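Local structure of paenibacillus xanthan lyase (6F2P) at residues Y23-I37 with L335-N347. The protein cleaves xanthan as a polysaccharide lyase of family 8, presumably by beta-elimination, and carries several bound calcium ions along its multidomain chain. Numbering follows the deposited sequence.
Sequences YNLSDPDIAARVNAI and LKAVSIDLIIAAN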
ATOM      1  N   TYR A  23      40.389  25.663  -8.179  1.00 23.43           N
ATOM      2  CA  TYR A  23      39.933  25.111  -6.909  1.00 18.99           C
ATOM      3  C   TYR A  23      41.112  24.671  -6.040  1.00 21.29           C
ATOM      4  O   TYR A  23      42.244  24.587  -6.507  1.00 26.76           O
ATOM      5  CB  TYR A  23      38.954  23.957  -7.141  1.00 20.39           C
ATOM      6  CG  TYR A  23      39.270  23.073  -8.335  1.00 22.28           C
ATOM      7  CD1 TYR A  23      40.308  22.143  -8.287  1.00 20.83           C
ATOM      8  CD2 TYR A  23      38.513  23.148  -9.499  1.00 20.60           C
ATOM      9  CE1 TYR A  23      40.586  21.326  -9.361  1.00 16.05           C
ATOM     10  CE2 TYR A  23      38.783  22.336 -10.582  1.00 19.86           C
ATOM     11  CZ  TYR A  23      39.824  21.427 -10.510  1.00 24.62           C
ATOM     12  OH  TYR A  23      40.100  20.622 -11.597  1.00 23.65           O
ATOM     13  N   ASN A  24      40.841  24.389  -4.774  1.00 26.04           N
ATOM     14  CA  ASN A  24      41.893  24.076  -3.809  1.00 25.35           C
ATOM     15  C   ASN A  24      42.558  22.709  -4.042  1.00 26.02           C
ATOM     16  O   ASN A  24      42.038  21.673  -3.634  1.00 28.21           O
ATOM     17  CB  ASN A  24      41.316  24.178  -2.392  1.00 24.54           C
ATOM     18  CG  ASN A  24      42.345  23.899  -1.309  1.00 32.60           C
ATOM     19  OD1 ASN A  24      43.545  23.783  -1.575  1.00 32.24           O
ATOM     20  ND2 ASN A  24      41.873  23.796  -0.069  1.00 30.24           N
ATOM     21  N   LEU A  25      43.721  22.702  -4.682  1.00 24.11           N
ATOM     22  CA  LEU A  25      44.407  21.439  -4.936  1.00 21.23           C
ATOM     23  C   LEU A  25      45.025  20.831  -3.677  1.00 25.87           C
ATOM     24  O   LEU A  25      45.531  19.707  -3.720  1.00 27.47           O
ATOM     25  CB  LEU A  25      45.467  21.596  -6.026  1.00 19.36           C
ATOM     26  CG  LEU A  25      45.001  22.150  -7.376  1.00 26.87           C
ATOM     27  CD1 LEU A  25      46.194  22.541  -8.222  1.00 18.64           C
ATOM     28  CD2 LEU A  25      44.133  21.149  -8.129  1.00 23.37           C
ATOM     29  N   SER A  26      44.995  21.567  -2.568  1.00 25.69           N
ATOM     30  CA  SER A  26      45.501  21.045  -1.294  1.00 30.56           C
ATOM     31  C   SER A  26      44.451  20.197  -0.584  1.00 33.52           C
ATOM     32  O   SER A  26      44.752  19.470   0.369  1.00 29.76           O
ATOM     33  CB  SER A  26      46.000  22.170  -0.386  1.00 29.80           C
ATOM     34  OG  SER A  26      47.224  22.688  -0.874  1.00 46.57           O
ATOM     35  N   ASP A  27      43.214  20.316  -1.056  1.00 37.11           N
ATOM     36  CA  ASP A  27      42.132  19.418  -0.681  1.00 28.19           C
ATOM     37  C   ASP A  27      42.481  18.041  -1.248  1.00 30.60           C
ATOM     38  O   ASP A  27      42.441  17.834  -2.463  1.00 30.61           O
ATOM     39  CB  ASP A  27      40.826  19.948  -1.281  1.00 26.72           C
ATOM     40  CG  ASP A  27      39.611  19.110  -0.916  1.00 40.04           C
ATOM     41  OD1 ASP A  27      39.716  17.859  -0.866  1.00 35.08           O
ATOM     42  OD2 ASP A  27      38.535  19.721  -0.699  1.00 39.85           O
ATOM     43  N   PRO A  28      42.827  17.092  -0.366  1.00 31.78           N
ATOM     44  CA  PRO A  28      43.325  15.774  -0.794  1.00 27.05           C
ATOM     45  C   PRO A  28      42.282  15.017  -1.600  1.00 28.99           C
ATOM     46  O   PRO A  28      42.621  14.200  -2.462  1.00 28.77           O
ATOM     47  CB  PRO A  28      43.583  15.047   0.529  1.00 25.00           C
ATOM     48  CG  PRO A  28      42.642  15.714   1.514  1.00 31.95           C
ATOM     49  CD  PRO A  28      42.555  17.156   1.081  1.00 29.49           C
ATOM     50  N   ASP A  29      41.014  15.290  -1.312  1.00 33.05           N
ATOM     51  CA  ASP A  29      39.931  14.673  -2.053  1.00 33.22           C
ATOM     52  C   ASP A  29      39.936  15.142  -3.502  1.00 31.29           C
ATOM     53  O   ASP A  29      39.856  14.322  -4.420  1.00 31.65           O
ATOM     54  CB  ASP A  29      38.601  14.942  -1.359  1.00 37.14           C
ATOM     55  CG  ASP A  29      38.514  14.253  -0.019  1.00 38.29           C
ATOM     56  OD1 ASP A  29      38.911  13.064   0.052  1.00 32.06           O
ATOM     57  OD2 ASP A  29      38.077  14.902   0.957  1.00 37.08           O
ATOM     58  N   ILE A  30      40.068  16.453  -3.707  1.00 30.41           N
ATOM     59  CA  ILE A  30      40.236  16.993  -5.057  1.00 26.51           C
ATOM     60  C   ILE A  30      41.493  16.447  -5.731  1.00 25.78           C
ATOM     61  O   ILE A  30      41.455  16.033  -6.898  1.00 26.72           O
ATOM     62  CB  ILE A  30      40.275  18.528  -5.066  1.00 24.11           C
ATOM     63  CG1 ILE A  30      38.924  19.082  -4.603  1.00 22.31           C
ATOM     64  CG2 ILE A  30      40.632  19.040  -6.453  1.00 15.08           C
ATOM     65  CD1 ILE A  30      38.870  20.585  -4.486  1.00 19.61           C
ATOM     66  N   ALA A  31      42.597  16.420  -4.987  1.00 22.24           N
ATOM     67  CA  ALA A  31      43.874  15.938  -5.524  1.00 23.65           C
ATOM     68  C   ALA A  31      43.780  14.501  -6.035  1.00 21.91           C
ATOM     69  O   ALA A  31      44.249  14.191  -7.125  1.00 22.15           O
ATOM     70  CB  ALA A  31      44.972  16.060  -4.486  1.00 23.02           C
ATOM     71  N   ALA A  32      43.164  13.633  -5.243  1.00 27.72           N
ATOM     72  CA  ALA A  32      42.977  12.242  -5.618  1.00 21.10           C
ATOM     73  C   ALA A  32      42.181  12.127  -6.909  1.00 25.29           C
ATOM     74  O   ALA A  32      42.496  11.304  -7.770  1.00 24.40           O
ATOM     75  CB  ALA A  32      42.271  11.508  -4.509  1.00 19.40           C
ATOM     76  N   ARG A  33      41.154  12.959  -7.047  1.00 24.28           N
ATOM     77  CA  ARG A  33      40.308  12.908  -8.236  1.00 21.58           C
ATOM     78  C   ARG A  33      41.070  13.379  -9.478  1.00 22.44           C
ATOM     79  O   ARG A  33      40.983  12.769 -10.545  1.00 21.53           O
ATOM     80  CB  ARG A  33      39.029  13.721  -8.011  1.00 20.50           C
ATOM     81  CG  ARG A  33      38.093  13.794  -9.201  1.00 23.10           C
ATOM     82  CD  ARG A  33      37.853  12.432  -9.840  1.00 24.14           C
ATOM     83  NE  ARG A  33      37.119  11.534  -8.964  1.00 34.71           N
ATOM     84  CZ  ARG A  33      36.928  10.245  -9.218  1.00 35.12           C
ATOM     85  NH1 ARG A  33      37.422   9.713 -10.328  1.00 33.87           N
ATOM     86  NH2 ARG A  33      36.250   9.493  -8.360  1.00 33.01           N
ATOM     87  N   VAL A  34      41.825  14.461  -9.326  1.00 23.65           N
ATOM     88  CA  VAL A  34      42.621  15.000 -10.419  1.00 19.50           C
ATOM     89  C   VAL A  34      43.600  13.957 -10.939  1.00 20.33           C
ATOM     90  O   VAL A  34      43.695  13.717 -12.148  1.00 18.79           O
ATOM     91  CB  VAL A  34      43.398  16.244  -9.968  1.00 25.35           C
ATOM     92  CG1 VAL A  34      44.411  16.661 -11.029  1.00 20.14           C
ATOM     93  CG2 VAL A  34      42.435  17.374  -9.663  1.00 21.53           C
ATOM     94  N   ASN A  35      44.320  13.328 -10.021  1.00 21.63           N
ATOM     95  CA  ASN A  35      45.196  12.232 -10.392  1.00 20.36           C
ATOM     96  C   ASN A  35      44.442  11.114 -11.119  1.00 21.88           C
ATOM     97  O   ASN A  35      44.846  10.691 -12.205  1.00 23.46           O
ATOM     98  CB  ASN A  35      45.931  11.687  -9.169  1.00 22.60           C
ATOM     99  CG  ASN A  35      46.612  10.358  -9.448  1.00 33.87           C
ATOM    100  OD1 ASN A  35      47.590  10.291 -10.189  1.00 31.21           O
ATOM    101  ND2 ASN A  35      46.085   9.288  -8.860  1.00 41.69           N
ATOM    102  N   ALA A  36      43.339  10.655 -10.534  1.00 22.05           N
ATOM    103  CA  ALA A  36      42.522   9.612 -11.151  1.00 17.04           C
ATOM    104  C   ALA A  36      42.110   9.988 -12.572  1.00 19.56           C
ATOM    105  O   ALA A  36      42.177   9.161 -13.492  1.00 21.44           O
ATOM    106  CB  ALA A  36      41.305   9.333 -10.304  1.00 15.61           C
ATOM    107  N   ILE A  37      41.700  11.239 -12.747  1.00 15.83           N
ATOM    108  CA  ILE A  37      41.339  11.757 -14.066  1.00 15.90           C
ATOM    109  C   ILE A  37      42.516  11.701 -15.033  1.00 20.48           C
ATOM    110  O   ILE A  37      42.374  11.265 -16.186  1.00 19.42           O
ATOM    111  CB  ILE A  37      40.820  13.199 -13.960  1.00 15.21           C
ATOM    112  CG1 ILE A  37      39.453  13.209 -13.262  1.00 16.79           C
ATOM    113  CG2 ILE A  37      40.743  13.844 -15.322  1.00 14.59           C
ATOM    114  CD1 ILE A  37      38.896  14.595 -13.006  1.00 19.51           C
ATOM    115  N   LEU A 335      32.967  11.029  -1.459  1.00 21.65           N
ATOM    116  CA  LEU A 335      34.055  11.881  -1.971  1.00 23.91           C
ATOM    117  C   LEU A 335      34.943  11.190  -3.000  1.00 23.31           C
ATOM    118  O   LEU A 335      35.438  11.829  -3.931  1.00 28.61           O
ATOM    119  CB  LEU A 335      34.903  12.457  -0.831  1.00 19.72           C
ATOM    120  CG  LEU A 335      34.152  13.492   0.011  1.00 15.62           C
ATOM    121  CD1 LEU A 335      34.878  13.797   1.301  1.00 18.35           C
ATOM    122  CD2 LEU A 335      33.920  14.771  -0.779  1.00 17.70           C
ATOM    123  N   LYS A 336      35.124   9.885  -2.849  1.00 23.43           N
ATOM    124  CA  LYS A 336      35.968   9.134  -3.774  1.00 28.56           C
ATOM    125  C   LYS A 336      35.235   8.736  -5.049  1.00 27.53           C
ATOM    126  O   LYS A 336      35.838   8.177  -5.966  1.00 24.61           O
ATOM    127  CB  LYS A 336      36.515   7.879  -3.098  1.00 31.00           C
ATOM    128  CG  LYS A 336      37.562   8.148  -2.040  1.00 26.18           C
ATOM    129  CD  LYS A 336      37.617   7.004  -1.050  1.00 31.02           C
ATOM    130  CE  LYS A 336      38.925   6.997  -0.294  1.00 39.36           C
ATOM    131  NZ  LYS A 336      40.055   6.621  -1.191  1.00 56.22           N
ATOM    132  N   ALA A 337      33.939   9.020  -5.113  1.00 25.93           N
ATOM    133  CA  ALA A 337      33.135   8.554  -6.243  1.00 23.91           C
ATOM    134  C   ALA A 337      32.675   9.660  -7.190  1.00 18.89           C
ATOM    135  O   ALA A 337      32.498   9.420  -8.372  1.00 27.66           O
ATOM    136  CB  ALA A 337      31.941   7.749  -5.749  1.00 21.31           C
ATOM    137  N   VAL A 338      32.488  10.867  -6.676  1.00 21.00           N
ATOM    138  CA  VAL A 338      31.895  11.940  -7.470  1.00 21.24           C
ATOM    139  C   VAL A 338      32.915  12.857  -8.129  1.00 22.79           C
ATOM    140  O   VAL A 338      34.125  12.748  -7.905  1.00 22.83           O
ATOM    141  CB  VAL A 338      30.985  12.819  -6.606  1.00 19.45           C
ATOM    142  CG1 VAL A 338      29.899  11.976  -5.981  1.00 14.18           C
ATOM    143  CG2 VAL A 338      31.805  13.521  -5.545  1.00 16.26           C
ATOM    144  N   SER A 339      32.402  13.779  -8.935  1.00 21.25           N
ATOM    145  CA  SER A 339      33.244  14.707  -9.672  1.00 16.95           C
ATOM    146  C   SER A 339      33.816  15.759  -8.739  1.00 24.20           C
ATOM    147  O   SER A 339      33.382  15.886  -7.583  1.00 26.52           O
ATOM    148  CB  SER A 339      32.433  15.394 -10.761  1.00 18.74           C
ATOM    149  OG  SER A 339      31.474  16.265 -10.183  1.00 25.72           O
ATOM    150  N   ILE A 340      34.780  16.521  -9.248  1.00 20.13           N
ATOM    151  CA  ILE A 340      35.425  17.551  -8.452  1.00 23.13           C
ATOM    152  C   ILE A 340      34.392  18.562  -7.990  1.00 20.19           C
ATOM    153  O   ILE A 340      34.369  18.941  -6.823  1.00 22.89           O
ATOM    154  CB  ILE A 340      36.555  18.245  -9.231  1.00 23.39           C
ATOM    155  CG1 ILE A 340      37.707  17.262  -9.446  1.00 23.67           C
ATOM    156  CG2 ILE A 340      37.044  19.483  -8.481  1.00 17.85           C
ATOM    157  CD1 ILE A 340      38.765  17.745 -10.410  1.00 24.45           C
ATOM    158  N   ASP A 341      33.525  18.964  -8.911  1.00 18.64           N
ATOM    159  CA  ASP A 341      32.454  19.904  -8.623  1.00 21.24           C
ATOM    160  C   ASP A 341      31.684  19.515  -7.367  1.00 25.82           C
ATOM    161  O   ASP A 341      31.459  20.341  -6.476  1.00 22.05           O
ATOM    162  CB  ASP A 341      31.492  19.958  -9.803  1.00 23.36           C
ATOM    163  CG  ASP A 341      30.744  21.258  -9.871  1.00 26.47           C
ATOM    164  OD1 ASP A 341      31.309  22.284  -9.428  1.00 27.39           O
ATOM    165  OD2 ASP A 341      29.597  21.258 -10.362  1.00 31.27           O
ATOM    166  N   LEU A 342      31.291  18.249  -7.301  1.00 21.35           N
ATOM    167  CA  LEU A 342      30.559  17.753  -6.147  1.00 19.17           C
ATOM    168  C   LEU A 342      31.439  17.624  -4.912  1.00 22.08           C
ATOM    169  O   LEU A 342      30.958  17.809  -3.797  1.00 22.12           O
ATOM    170  CB  LEU A 342      29.881  16.426  -6.471  1.00 20.01           C
ATOM    171  CG  LEU A 342      28.688  16.610  -7.399  1.00 19.03           C
ATOM    172  CD1 LEU A 342      28.290  15.299  -8.036  1.00  8.99           C
ATOM    173  CD2 LEU A 342      27.539  17.215  -6.609  1.00 17.99           C
ATOM    174  N   ILE A 343      32.721  17.310  -5.105  1.00 20.93           N
ATOM    175  CA  ILE A 343      33.659  17.253  -3.990  1.00 15.00           C
ATOM    176  C   ILE A 343      33.710  18.619  -3.331  1.00 23.61           C
ATOM    177  O   ILE A 343      33.666  18.749  -2.102  1.00 25.31           O
ATOM    178  CB  ILE A 343      35.064  16.901  -4.460  1.00 20.65           C
ATOM    179  CG1 ILE A 343      35.088  15.478  -5.014  1.00 24.59           C
ATOM    180  CG2 ILE A 343      36.056  17.054  -3.320  1.00 19.89           C
ATOM    181  CD1 ILE A 343      36.433  15.033  -5.463  1.00 18.13           C
ATOM    182  N   ILE A 344      33.776  19.645  -4.170  1.00 23.77           N
ATOM    183  CA  ILE A 344      33.803  21.014  -3.697  1.00 20.86           C
ATOM    184  C   ILE A 344      32.531  21.329  -2.927  1.00 21.79           C
ATOM    185  O   ILE A 344      32.592  21.800  -1.786  1.00 23.53           O
ATOM    186  CB  ILE A 344      33.972  21.981  -4.862  1.00 22.57           C
ATOM    187  CG1 ILE A 344      35.325  21.740  -5.539  1.00 16.50           C
ATOM    188  CG2 ILE A 344      33.864  23.411  -4.377  1.00 25.91           C
ATOM    189  CD1 ILE A 344      35.467  22.442  -6.865  1.00 16.70           C
ATOM    190  N   ALA A 345      31.386  21.047  -3.543  1.00 22.18           N
ATOM    191  CA  ALA A 345      30.089  21.270  -2.902  1.00 23.56           C
ATOM    192  C   ALA A 345      29.974  20.494  -1.598  1.00 25.57           C
ATOM    193  O   ALA A 345      29.554  21.039  -0.586  1.00 24.93           O
ATOM    194  CB  ALA A 345      28.956  20.897  -3.834  1.00 17.59           C
ATOM    195  N   ALA A 346      30.361  19.224  -1.623  1.00 26.74           N
ATOM    196  CA  ALA A 346      30.258  18.366  -0.447  1.00 21.20           C
ATOM    197  C   ALA A 346      31.139  18.862   0.681  1.00 22.75           C
ATOM    198  O   ALA A 346      30.706  18.925   1.822  1.00 30.45           O
ATOM    199  CB  ALA A 346      30.624  16.930  -0.800  1.00 20.10           C
ATOM    200  N   ASN A 347      32.383  19.202   0.362  1.00 27.57           N
ATOM    201  CA  ASN A 347      33.321  19.648   1.387  1.00 27.36           C
ATOM    202  C   ASN A 347      32.944  21.008   1.966  1.00 28.08           C
ATOM    203  O   ASN A 347      33.048  21.229   3.175  1.00 27.50           O
ATOM    204  CB  ASN A 347      34.759  19.651   0.854  1.00 25.58           C
ATOM    205  CG  ASN A 347      35.449  18.302   1.022  1.00 29.09           C
ATOM    206  OD1 ASN A 347      35.140  17.540   1.943  1.00 34.09           O
ATOM    207  ND2 ASN A 347      36.393  18.006   0.138  1.00 24.04           N
TER
HETATM  208  O   HOH W   1      38.399  12.039  -4.125  1.00 30.74           O
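Ile340 is the knob of this contact, seated in a hole made by Ile30, Arg33, Val34 and Ile37. Its CG2, anti to the backbone N, lies over the centre of the Tyr23 ring in a CH-pi contact, 3.8 Å from the ring centroid and 7° off the normal. The other branch runs past Arg33, with Ile340 CG1 3.5 Å from Arg33 CG, and its CD1 ends among Tyr23 OH, Val34 CG2 and Ile37 CD1. Beside it Ile30 meets the next helical turn, its CG1 3.7 Å from Ile343 CG2, while Ile344 CD1 reaches Tyr23 CB. Tyr23 also packs edge-to-face on Tyr87; an alanine here would probably leave Ile340 CG2 without its aromatic floor and Tyr87 without its ring partner.

The axes of helix 28-37 and helix 340-347 run antiparallel, at 172° and 9.7 Å apart. An early helix of the family 8 alpha-helical domain is thus paired with one almost 300 residues later, across a span more than half helical. Helix 340-347 also packs against helix 292-307, Leu342 on Ala301 and Ala345 on Ile304.

Ile30, Val34, Ile340 and Ile343 are buried, whereas the polar side, with Asp27, Asp29 and Asn347 partly exposed and Lys336 exposed, is looser. Asn347 ND2 gives Asp27 OD2 a weak hydrogen bond, 2.9 Å long but bent to 123° at the hydrogen. Asp27 is the N-cap of helix 28-37: OD1 accepts from Ile30 N, which approaches from above the carboxylate plane, and weakly from Asp29 N. A water donates to both Asp29 O and Leu335 O, bridging the backbones, and Asp29 OD1 forms a salt bridge to Lys332. Farther along, bends at chi2 and chi3 bring the Arg33 guanidinium beside the 336-338 backbone, where NH2 lies 2.8 Å from Lys336 O, near the guanidinium plane.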